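PDB 2WZP: lactococcal phage P2 ORF15, which probably serves as the distal tail (Dit) protein, forming a ring at the tail end on which the host-recognising baseplate is assembled. Local coordinates for residues G63-N68 / S83-Q88; Y132-L137 / K163-E168; K221-S226 / K320-F325; V242-D247 / R300-G305. All coordinates share one frame; numbering follows the deposited sequence.

Contact 1 of 4, residues G63-N68 / S83-Q88; sequences GLQSTN and SITQPQ
Gln65 and Thr85 face each other across a two-stranded antiparallel sheet, the base of a long hairpin arm in the N-terminal domain. They form a hydrogen-bonded pair, Gln65 N to Thr85 O at 3.0 Å and Thr85 N to Gln65 O at 2.9 Å. Thr67 and Ser83 make the next such pair, and Ser66 and Ile84 between them a non-hydrogen-bonded one.

One face carries Gln65, Thr67, Ser83 and Thr85, small or polar residues suited to a partly open surface. The Gln65 chain leaves beside its own backbone N (chi1 -66°) and bends sharply at chi2, which lays the amide across its neighbours. OE1 of Gln65 meets the CG2 methyl of Thr85 at 3.6 Å, while NE2 of Gln65 rests on CG of Pro87 at 3.5 Å. Pro87 suits this spot because its compact ring offers CG and CD to the amide NE2 while CD also packs against Gly63 O.

Apolar contact lies on the Ile84 side. Leu64 has CG between its backbone N and carbonyl carbon (chi1 53°), and its CD2 reaches CG1 of Ile84 at 4.2 Å, the two side chains slanting past each other. Gln86 passes close to CB of Leu64, but its amide works elsewhere, OE1 accepting Lys163 NZ and NE2 donating to Asp324 O. Leu64 and Gln65 also pair with a strand of a second subunit, while Asn74 and Gln72 of a third subunit accept from Ile84 N and Gln86 N. At the far end, Thr67 CG2 touches Ser83 CB at 3.8 Å.

Contact 2 of 4, residues Y132-L137 / K163-E168; sequences YADLAL and KWYTYE
Tyr165 lies under Tyr132 and reaches on to Asp134. Its CB sits against the backbone carbonyl of Arg321. From there CG is directed between the residue's own N and carbonyl carbon (chi1 75°), which swings the ring back beneath the 132-137 strand. CD2 of Tyr165 then comes within 3.3 Å of Tyr132 O. Over one ring face stands Tyr132 CB, 3.7 Å from the Tyr165 ring centroid, in a CH-pi contact; the two tyrosine rings themselves meet obliquely.

Farther out, CE2 passes the carboxylate of Asp134, and the hydroxyl at the tip, Tyr165 OH, donates to Asp134 OD1 at 2.6 Å. The bond arrives on the syn side but 26° out of the carboxylate plane. Thr121 OG1 also bonds to OD1, and Lys320 NZ forms a salt bridge with OD2, so both carboxylate oxygens of this buried aspartate have partners. A tyrosine fits here because it offers both a broad face and a distant donor.

Tyr132 O accepts Tyr165 N at 2.9 Å and, weakly, Trp164 N at 3.1 Å. Trp164 has a positive phi, and its indole folds back so that CZ3 meets the small Ala133 CB at 3.6 Å. Two residues, Trp164 and Tyr165, thus oppose the single Tyr132: a G1 beta bulge, placed where the chain turns the corner from the N-terminal sheet into the C-terminal one.

Contact 3 of 4, residues K221-S226 / K320-F325; sequences KEEIFS and KRKADF
Lys322 NZ is gripped by two carboxylates, Glu223 OE2 at 2.8 Å and Asp324 OD2 at 2.9 Å. The result is a salt-bridge network at the end of two neighbouring antiparallel strands of the C-terminal domain's sheet. Asp324 offers its syn lone pair, whereas Glu223 is met 26° out of its carboxylate plane. The two acids also lie near each other, and the shared ammonium probably offsets their mutual repulsion. Water assists: one molecule donates to Glu223 OE1 and accepts from Asp324 N, and another donates to both carboxylates.

A lysine suits this site because its methylenes can cover the phenyl face of Phe225 while the ammonium at the end reaches both acids. With CG anti to the backbone N (chi1 176°), the chain runs extended over one face of the Phe225 ring, crossing it at about a right angle. CG of Lys322 stands 3.8 Å from the Phe225 ring centroid, a CH-pi contact. Ile76 of a neighbouring subunit packs on both residues.

Backbone bonds hold the strands, with Phe225 N to Lys320 O at 2.7 Å and Lys320 N to Ser226 O at 2.9 Å. Lys320 sends its amine away, to Asp134. Arg321 has two acidic partners: NH2 pairs with Glu168, while Glu222 OE2 approaches the guanidinium edge in plane, 3.4 Å from Arg321 NH1, the two flat groups turned 70° apart.

Contact 4 of 4, residues V242-D247 / R300-G305; sequences VRFLDD and RIIEKG
Phe244 and Ile302 meet through matched torsions. In both, the gamma carbon, CG of Phe244 or CG1 of Ile302, is anti to the carbonyl carbon, at chi1 -71° for Phe244 and -52° for Ile302, and a further turn at chi2 of Ile302 (-45°) sets its CD1 directly over the phenyl ring. That methyl lies 3.8 Å from the Phe244 ring centroid, almost on the ring normal, a well-centred CH-pi contact. Ile302 CG2 covers the flank, 3.8 Å from Phe244 CE1. A branched aliphatic side chain suits the place, since one methyl can sit over the ring while the other packs beside it at CE1. Trp218, Ile220, Tyr252 and Met307 pack around the same phenylalanine.

Beyond the ring the backbones converge. Gly305 CA comes 3.3 Å from Leu245 O in a CA-H...O contact, and the lack of a side chain permits both this closeness and backbone angles that only glycine adopts comfortably. Water joins the rest: one molecule donates to Leu245 O at 3.1 Å and to Glu303 O, and another accepts from Asp247 N while donating to Lys304 O at 2.9 Å. These contacts lie where the loop enters strand 305-310, next to strand 240-246 in the antiparallel four-stranded sheet of the Dit C-terminal domain.

Contacts 1, 2 and 3 follow one another along the chain and cluster in space, the centres of contacts 2 and 3 lying 11 Å apart and that of contact 1 about 16 Å from each. Contact 1 roots the arm of the N-terminal domain; contact 2 lies where that domain's sheet passes into the C-terminal one; contact 3 joins strands 224-233 and 312-322 of the latter, 312-322 also neighbouring 165-173. Glu168 to Arg321 bridges contacts 2 and 3, and Gln86 ties contact 1 to both. Contact 4, in a separate four-stranded sheet, is nested inside the loop that contact 3 closes and touches it through Ile224 and Ile302. Domain junction and subunit-binding arm thus share one connected region.

Contact 1 of 4, residues G63-N68 / S83-Q88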
# COMPACT_ATOMS: atom_id res chain seq x y z
N GLY M 63 -2.71 -0.42 -28.86
CA GLY M 63 -2.87 0.98 -29.21
C GLY M 63 -1.58 1.60 -29.70
O GLY M 63 -0.68 0.89 -30.14
N LEU M 64 -1.50 2.93 -29.66
CA LEU M 64 -0.33 3.68 -30.13
C LEU M 64 -0.21 5.02 -29.45
O LEU M 64 -1.13 5.46 -28.75
CB LEU M 64 -0.35 3.88 -31.69
CG LEU M 64 -1.58 4.49 -32.38
CD1 LEU M 64 -1.71 5.95 -32.07
CD2 LEU M 64 -1.40 4.42 -33.85
N GLN M 65 0.92 5.68 -29.73
CA GLN M 65 1.22 7.02 -29.23
C GLN M 65 1.55 7.87 -30.43
O GLN M 65 2.01 7.36 -31.45
CB GLN M 65 2.39 7.05 -28.22
CG GLN M 65 2.13 6.33 -26.91
CD GLN M 65 2.62 4.90 -26.97
OE1 GLN M 65 3.81 4.62 -27.18
NE2 GLN M 65 1.69 3.96 -26.78
N SER M 66 1.33 9.18 -30.29
CA SER M 66 1.63 10.15 -31.31
C SER M 66 2.20 11.42 -30.68
O SER M 66 1.88 11.77 -29.54
CB SER M 66 0.39 10.45 -32.12
OG SER M 66 0.76 11.13 -33.31
N THR M 67 3.06 12.10 -31.42
CA THR M 67 3.60 13.39 -31.02
C THR M 67 3.55 14.32 -32.19
O THR M 67 3.77 13.88 -33.33
CB THR M 67 4.99 13.31 -30.42
OG1 THR M 67 5.26 14.57 -29.79
CG2 THR M 67 6.09 13.00 -31.45
N ASN M 68 3.26 15.59 -31.94
CA ASN M 68 3.28 16.60 -33.00
C ASN M 68 4.29 17.67 -32.65
O ASN M 68 4.30 18.73 -33.28
CB ASN M 68 1.90 17.20 -33.23
CG ASN M 68 1.01 16.29 -33.99
OD1 ASN M 68 0.84 16.43 -35.20
ND2 ASN M 68 0.41 15.32 -33.28
N SER M 83 4.64 12.25 -35.50
CA SER M 83 5.34 10.97 -35.41
C SER M 83 4.51 9.99 -34.60
O SER M 83 3.98 10.36 -33.57
CB SER M 83 6.69 11.19 -34.73
OG SER M 83 7.54 10.07 -34.88
N ILE M 84 4.40 8.75 -35.08
CA ILE M 84 3.70 7.66 -34.41
C ILE M 84 4.74 6.75 -33.77
O ILE M 84 5.81 6.54 -34.33
CB ILE M 84 2.71 6.92 -35.38
CG1 ILE M 84 1.29 7.36 -35.13
CG2 ILE M 84 2.79 5.38 -35.37
CD1 ILE M 84 0.89 8.43 -35.93
N THR M 85 4.42 6.24 -32.59
CA THR M 85 5.25 5.28 -31.86
C THR M 85 4.34 4.09 -31.57
O THR M 85 3.25 4.24 -31.01
CB THR M 85 5.83 5.93 -30.59
OG1 THR M 85 6.84 6.86 -30.96
CG2 THR M 85 6.44 4.92 -29.65
N GLN M 86 4.77 2.91 -31.97
CA GLN M 86 4.03 1.69 -31.70
C GLN M 86 4.61 1.04 -30.45
O GLN M 86 5.81 0.74 -30.42
CB GLN M 86 4.09 0.73 -32.91
CG GLN M 86 3.37 1.28 -34.16
CD GLN M 86 1.88 1.21 -34.05
OE1 GLN M 86 1.32 0.93 -32.99
NE2 GLN M 86 1.20 1.47 -35.15
N PRO M 87 3.82 0.88 -29.37
CA PRO M 87 4.39 0.29 -28.14
C PRO M 87 4.67 -1.19 -28.28
O PRO M 87 4.08 -1.84 -29.15
CB PRO M 87 3.32 0.57 -27.09
CG PRO M 87 2.06 0.65 -27.83
CD PRO M 87 2.40 1.23 -29.18
N GLN M 88 5.53 -1.73 -27.40
CA GLN M 88 5.82 -3.17 -27.35
C GLN M 88 4.56 -3.91 -26.93
O GLN M 88 3.73 -3.34 -26.21
CB GLN M 88 6.88 -3.47 -26.29
CG GLN M 88 8.25 -2.94 -26.56
CD GLN M 88 9.16 -3.37 -25.46
OE1 GLN M 88 8.81 -3.32 -24.27
NE2 GLN M 88 10.35 -3.77 -25.83

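Contact 2 of 4, residues Y132-L137 / K163-E168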
# COMPACT_ATOMS: atom_id res chain seq x y z
N TYR M 132 -1.61 -8.56 -39.68
CA TYR M 132 -0.36 -9.13 -39.22
C TYR M 132 0.56 -8.09 -38.63
O TYR M 132 0.47 -6.90 -38.95
CB TYR M 132 0.32 -9.84 -40.39
CG TYR M 132 -0.55 -10.88 -41.04
CD1 TYR M 132 -0.55 -12.20 -40.59
CD2 TYR M 132 -1.40 -10.56 -42.11
CE1 TYR M 132 -1.36 -13.17 -41.18
CE2 TYR M 132 -2.24 -11.51 -42.68
CZ TYR M 132 -2.21 -12.82 -42.21
OH TYR M 132 -2.99 -13.80 -42.78
N ALA M 133 1.47 -8.55 -37.76
CA ALA M 133 2.50 -7.72 -37.16
C ALA M 133 3.78 -8.50 -37.14
O ALA M 133 3.79 -9.60 -36.60
CB ALA M 133 2.11 -7.31 -35.73
N ASP M 134 4.85 -7.98 -37.76
CA ASP M 134 6.19 -8.60 -37.70
C ASP M 134 6.79 -8.13 -36.39
O ASP M 134 6.87 -6.92 -36.13
CB ASP M 134 7.09 -8.17 -38.87
CG ASP M 134 6.60 -8.65 -40.20
OD1 ASP M 134 5.78 -9.61 -40.24
OD2 ASP M 134 7.08 -8.10 -41.23
N LEU M 135 7.14 -9.10 -35.53
CA LEU M 135 7.66 -8.88 -34.18
C LEU M 135 9.02 -9.54 -33.96
O LEU M 135 9.39 -10.50 -34.64
CB LEU M 135 6.66 -9.52 -33.19
CG LEU M 135 5.20 -9.08 -33.23
CD1 LEU M 135 4.38 -9.90 -32.27
CD2 LEU M 135 5.06 -7.58 -32.89
N ALA M 136 9.73 -9.07 -32.96
CA ALA M 136 11.01 -9.61 -32.53
C ALA M 136 10.91 -9.73 -31.01
O ALA M 136 10.48 -8.80 -30.33
CB ALA M 136 12.13 -8.67 -32.92
N LEU M 137 11.25 -10.91 -30.48
CA LEU M 137 11.23 -11.19 -29.06
C LEU M 137 12.13 -10.15 -28.35
O LEU M 137 13.25 -9.86 -28.82
CB LEU M 137 11.77 -12.62 -28.88
CG LEU M 137 11.73 -13.32 -27.50
CD1 LEU M 137 12.90 -12.97 -26.62
CD2 LEU M 137 10.40 -13.39 -26.89
N LYS M 163 3.74 -2.99 -37.58
CA LYS M 163 2.48 -3.24 -36.92
C LYS M 163 1.26 -2.86 -37.70
O LYS M 163 0.99 -1.70 -37.96
CB LYS M 163 2.42 -2.65 -35.53
CG LYS M 163 1.27 -3.14 -34.74
CD LYS M 163 1.21 -2.41 -33.47
CE LYS M 163 -0.17 -2.29 -32.98
NZ LYS M 163 -0.24 -1.15 -32.08
N TRP M 164 0.54 -3.92 -38.03
CA TRP M 164 -0.68 -4.00 -38.80
C TRP M 164 -0.45 -3.85 -40.30
O TRP M 164 -0.18 -2.79 -40.80
CB TRP M 164 -1.77 -3.12 -38.24
CG TRP M 164 -2.12 -3.39 -36.80
CD1 TRP M 164 -2.64 -2.51 -35.94
CD2 TRP M 164 -1.95 -4.60 -36.07
NE1 TRP M 164 -2.83 -3.08 -34.73
CE2 TRP M 164 -2.41 -4.37 -34.78
CE3 TRP M 164 -1.46 -5.86 -36.38
CZ2 TRP M 164 -2.39 -5.34 -33.81
CZ3 TRP M 164 -1.44 -6.81 -35.42
CH2 TRP M 164 -1.90 -6.55 -34.15
N TYR M 165 -0.44 -4.99 -40.96
CA TYR M 165 -0.30 -5.07 -42.39
C TYR M 165 -1.11 -6.23 -42.91
O TYR M 165 -1.55 -7.09 -42.15
CB TYR M 165 1.18 -5.14 -42.82
CG TYR M 165 1.89 -6.47 -42.61
CD1 TYR M 165 1.82 -7.48 -43.56
CD2 TYR M 165 2.65 -6.69 -41.47
CE1 TYR M 165 2.49 -8.68 -43.39
CE2 TYR M 165 3.32 -7.90 -41.27
CZ TYR M 165 3.25 -8.88 -42.24
OH TYR M 165 3.90 -10.08 -42.02
N THR M 166 -1.30 -6.23 -44.22
CA THR M 166 -1.92 -7.24 -45.05
C THR M 166 -1.14 -7.20 -46.33
O THR M 166 -0.45 -6.21 -46.61
CB THR M 166 -3.43 -7.00 -45.33
OG1 THR M 166 -3.62 -5.76 -45.98
CG2 THR M 166 -4.28 -7.09 -44.09
N TYR M 167 -1.23 -8.28 -47.11
CA TYR M 167 -0.56 -8.32 -48.39
C TYR M 167 -1.58 -8.15 -49.46
O TYR M 167 -2.71 -8.65 -49.36
CB TYR M 167 0.22 -9.62 -48.58
CG TYR M 167 1.57 -9.66 -47.90
CD1 TYR M 167 2.58 -8.77 -48.27
CD2 TYR M 167 1.87 -10.63 -46.95
CE1 TYR M 167 3.83 -8.79 -47.64
CE2 TYR M 167 3.13 -10.71 -46.36
CZ TYR M 167 4.10 -9.77 -46.70
OH TYR M 167 5.36 -9.82 -46.16
N GLU M 168 -1.18 -7.43 -50.49
CA GLU M 168 -2.01 -7.23 -51.67
C GLU M 168 -1.17 -7.60 -52.86
O GLU M 168 -0.09 -7.05 -53.06
CB GLU M 168 -2.50 -5.78 -51.75
CG GLU M 168 -3.47 -5.52 -52.91
CD GLU M 168 -3.81 -4.07 -53.19
OE1 GLU M 168 -4.71 -3.84 -54.03
OE2 GLU M 168 -3.18 -3.16 -52.59

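Contact 3 of 4, residues K221-S226 / K320-F325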
# COMPACT_ATOMS: atom_id res chain seq x y z
N LYS M 221 -3.93 4.73 -53.51
CA LYS M 221 -4.94 5.45 -52.74
C LYS M 221 -4.70 5.32 -51.24
O LYS M 221 -5.25 6.11 -50.47
CB LYS M 221 -6.36 4.95 -53.09
CG LYS M 221 -6.65 4.73 -54.58
CD LYS M 221 -7.81 5.57 -55.18
CE LYS M 221 -7.50 7.02 -55.52
NZ LYS M 221 -6.35 7.23 -56.45
N GLU M 222 -3.88 4.34 -50.81
CA GLU M 222 -3.65 4.05 -49.38
C GLU M 222 -2.19 4.08 -48.97
O GLU M 222 -1.30 4.08 -49.82
CB GLU M 222 -4.23 2.66 -49.04
CG GLU M 222 -5.63 2.40 -49.58
CD GLU M 222 -6.84 2.80 -48.75
OE1 GLU M 222 -6.76 3.81 -47.99
OE2 GLU M 222 -7.87 2.10 -48.83
N GLU M 223 -1.95 4.06 -47.63
CA GLU M 223 -0.60 3.97 -47.04
C GLU M 223 -0.08 2.54 -47.18
O GLU M 223 -0.87 1.58 -47.09
CB GLU M 223 -0.67 4.29 -45.56
CG GLU M 223 -0.25 5.69 -45.22
CD GLU M 223 -0.09 5.86 -43.73
OE1 GLU M 223 -1.12 6.07 -43.04
OE2 GLU M 223 1.05 5.71 -43.23
N ILE M 224 1.24 2.39 -47.38
CA ILE M 224 1.92 1.09 -47.49
C ILE M 224 3.16 1.14 -46.58
O ILE M 224 3.59 2.22 -46.17
CB ILE M 224 2.29 0.74 -48.99
CG1 ILE M 224 3.46 1.60 -49.54
CG2 ILE M 224 1.07 0.77 -49.92
CD1 ILE M 224 4.25 0.95 -50.59
N PHE M 225 3.73 -0.03 -46.26
CA PHE M 225 4.96 -0.13 -45.49
C PHE M 225 6.09 -0.18 -46.48
O PHE M 225 7.10 0.51 -46.32
CB PHE M 225 4.97 -1.41 -44.64
CG PHE M 225 4.33 -1.24 -43.29
CD1 PHE M 225 4.98 -0.52 -42.28
CD2 PHE M 225 3.10 -1.81 -43.00
CE1 PHE M 225 4.37 -0.33 -41.04
CE2 PHE M 225 2.52 -1.65 -41.75
CZ PHE M 225 3.15 -0.89 -40.79
N SER M 226 5.90 -1.00 -47.51
CA SER M 226 6.86 -1.28 -48.57
C SER M 226 6.19 -2.18 -49.60
O SER M 226 5.04 -2.61 -49.45
CB SER M 226 8.06 -2.04 -47.97
OG SER M 226 7.68 -3.23 -47.30
N LYS M 320 2.86 -4.48 -49.13
CA LYS M 320 2.66 -4.60 -47.70
C LYS M 320 1.86 -3.38 -47.29
O LYS M 320 2.42 -2.30 -47.08
CB LYS M 320 4.00 -4.72 -46.96
CG LYS M 320 3.84 -5.42 -45.63
CD LYS M 320 5.05 -5.22 -44.73
CE LYS M 320 5.85 -6.47 -44.44
NZ LYS M 320 7.03 -6.14 -43.61
N ARG M 321 0.52 -3.54 -47.26
CA ARG M 321 -0.43 -2.47 -46.89
C ARG M 321 -0.30 -2.10 -45.42
O ARG M 321 0.10 -2.94 -44.65
CB ARG M 321 -1.86 -2.89 -47.24
CG ARG M 321 -2.04 -3.18 -48.73
CD ARG M 321 -3.46 -3.38 -49.16
NE ARG M 321 -4.36 -2.28 -48.85
CZ ARG M 321 -5.18 -1.72 -49.73
NH1 ARG M 321 -6.00 -0.74 -49.35
NH2 ARG M 321 -5.22 -2.15 -50.98
N LYS M 322 -0.57 -0.85 -45.04
CA LYS M 322 -0.33 -0.32 -43.69
C LYS M 322 -1.58 0.20 -43.01
O LYS M 322 -2.40 0.85 -43.65
CB LYS M 322 0.74 0.79 -43.81
CG LYS M 322 1.11 1.59 -42.54
CD LYS M 322 2.27 2.50 -42.82
CE LYS M 322 2.96 3.05 -41.61
NZ LYS M 322 2.43 4.37 -41.25
N ALA M 323 -1.69 -0.04 -41.69
CA ALA M 323 -2.74 0.45 -40.80
C ALA M 323 -2.09 0.61 -39.45
O ALA M 323 -1.69 -0.39 -38.87
CB ALA M 323 -3.88 -0.54 -40.74
N ASP M 324 -1.94 1.84 -38.95
CA ASP M 324 -1.27 2.06 -37.65
C ASP M 324 -2.13 1.54 -36.48
O ASP M 324 -1.59 1.16 -35.42
CB ASP M 324 -0.94 3.56 -37.43
CG ASP M 324 -0.06 4.23 -38.46
OD1 ASP M 324 -0.25 5.44 -38.71
OD2 ASP M 324 0.89 3.56 -38.95
N PHE M 325 -3.47 1.59 -36.66
CA PHE M 325 -4.46 1.19 -35.68
C PHE M 325 -5.57 0.38 -36.35
O PHE M 325 -6.03 0.72 -37.44
CB PHE M 325 -5.04 2.40 -34.94
CG PHE M 325 -5.91 2.01 -33.76
CD1 PHE M 325 -7.29 1.80 -33.93
CD2 PHE M 325 -5.36 1.84 -32.49
CE1 PHE M 325 -8.08 1.43 -32.85
CE2 PHE M 325 -6.16 1.48 -31.41
CZ PHE M 325 -7.52 1.29 -31.60
O HOH W 1 -2.38 4.07 -41.05
O HOH W 2 1.40 7.56 -40.61
O HOH W 3 8.27 -3.34 -44.35

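Contact 4 of 4, residues V242-D247 / R300-G305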
# COMPACT_ATOMS: atom_id res chain seq x y z
N VAL M 242 10.41 1.23 -62.56
CA VAL M 242 9.11 1.83 -62.26
C VAL M 242 9.27 3.27 -61.78
O VAL M 242 10.27 3.59 -61.16
CB VAL M 242 8.32 0.99 -61.20
CG1 VAL M 242 7.92 -0.38 -61.75
CG2 VAL M 242 9.10 0.85 -59.88
N ARG M 243 8.26 4.12 -62.04
CA ARG M 243 8.23 5.50 -61.54
C ARG M 243 6.95 5.80 -60.79
O ARG M 243 5.91 5.20 -61.07
CB ARG M 243 8.52 6.54 -62.61
CG ARG M 243 7.42 6.75 -63.64
CD ARG M 243 7.95 7.73 -64.65
NE ARG M 243 6.89 8.25 -65.50
CZ ARG M 243 6.73 9.53 -65.79
NH1 ARG M 243 7.54 10.45 -65.28
NH2 ARG M 243 5.75 9.91 -66.60
N PHE M 244 7.03 6.74 -59.83
CA PHE M 244 5.91 7.11 -58.99
C PHE M 244 5.59 8.55 -59.22
O PHE M 244 6.48 9.39 -59.21
CB PHE M 244 6.23 6.86 -57.50
CG PHE M 244 6.29 5.39 -57.15
CD1 PHE M 244 5.17 4.73 -56.66
CD2 PHE M 244 7.46 4.66 -57.32
CE1 PHE M 244 5.21 3.37 -56.36
CE2 PHE M 244 7.50 3.29 -57.05
CZ PHE M 244 6.38 2.65 -56.57
N LEU M 245 4.30 8.83 -59.40
CA LEU M 245 3.76 10.15 -59.66
C LEU M 245 2.80 10.55 -58.55
O LEU M 245 2.01 9.72 -58.10
CB LEU M 245 3.01 10.16 -61.01
CG LEU M 245 3.62 9.44 -62.23
CD1 LEU M 245 2.65 9.47 -63.36
CD2 LEU M 245 4.89 10.12 -62.72
N ASP M 246 2.83 11.82 -58.14
CA ASP M 246 1.93 12.36 -57.11
C ASP M 246 0.53 12.62 -57.68
O ASP M 246 0.29 12.37 -58.87
CB ASP M 246 2.53 13.63 -56.45
CG ASP M 246 2.74 14.84 -57.36
OD1 ASP M 246 3.39 15.81 -56.90
OD2 ASP M 246 2.22 14.84 -58.50
N ASP M 247 -0.41 13.11 -56.84
CA ASP M 247 -1.79 13.37 -57.24
C ASP M 247 -1.96 14.35 -58.42
O ASP M 247 -2.93 14.20 -59.17
CB ASP M 247 -2.69 13.72 -56.05
CG ASP M 247 -2.18 14.81 -55.13
OD1 ASP M 247 -2.56 14.79 -53.94
OD2 ASP M 247 -1.35 15.64 -55.58
N ARG M 300 11.66 6.40 -50.63
CA ARG M 300 11.00 5.09 -50.57
C ARG M 300 9.56 5.34 -50.10
O ARG M 300 8.76 4.40 -50.11
CB ARG M 300 11.70 4.17 -49.53
CG ARG M 300 12.87 3.29 -50.02
CD ARG M 300 13.45 2.32 -48.95
NE ARG M 300 14.10 3.06 -47.87
CZ ARG M 300 13.46 3.54 -46.80
NH1 ARG M 300 12.17 3.28 -46.61
NH2 ARG M 300 14.12 4.28 -45.90
N ILE M 301 9.25 6.57 -49.66
CA ILE M 301 7.94 6.97 -49.13
C ILE M 301 6.97 7.18 -50.31
O ILE M 301 7.04 8.19 -51.03
CB ILE M 301 8.00 8.22 -48.18
CG1 ILE M 301 9.09 8.18 -47.08
CG2 ILE M 301 6.63 8.54 -47.59
CD1 ILE M 301 9.34 6.78 -46.31
N ILE M 302 6.07 6.22 -50.48
CA ILE M 302 5.09 6.19 -51.55
C ILE M 302 3.85 7.01 -51.20
O ILE M 302 3.13 6.71 -50.24
CB ILE M 302 4.79 4.74 -52.02
CG1 ILE M 302 6.07 3.91 -52.35
CG2 ILE M 302 3.76 4.69 -53.12
CD1 ILE M 302 7.23 4.55 -53.21
N GLU M 303 3.60 8.05 -52.01
CA GLU M 303 2.47 8.96 -51.87
C GLU M 303 1.31 8.50 -52.73
O GLU M 303 1.47 7.68 -53.64
CB GLU M 303 2.88 10.39 -52.32
CG GLU M 303 3.98 11.06 -51.53
CD GLU M 303 3.74 11.22 -50.03
OE1 GLU M 303 4.67 10.92 -49.25
OE2 GLU M 303 2.62 11.63 -49.64
N LYS M 304 0.13 9.08 -52.47
CA LYS M 304 -1.06 8.86 -53.28
C LYS M 304 -0.76 9.42 -54.67
O LYS M 304 -0.07 10.43 -54.82
CB LYS M 304 -2.29 9.56 -52.67
CG LYS M 304 -2.82 8.85 -51.42
CD LYS M 304 -4.04 9.55 -50.83
CE LYS M 304 -4.29 9.14 -49.39
NZ LYS M 304 -5.36 9.95 -48.75
N GLY M 305 -1.24 8.71 -55.67
CA GLY M 305 -1.02 9.04 -57.06
C GLY M 305 -0.99 7.76 -57.84
O GLY M 305 -1.86 6.90 -57.65
O HOH W 4 2.50 7.57 -55.99
O HOH W 5 0.32 13.07 -53.74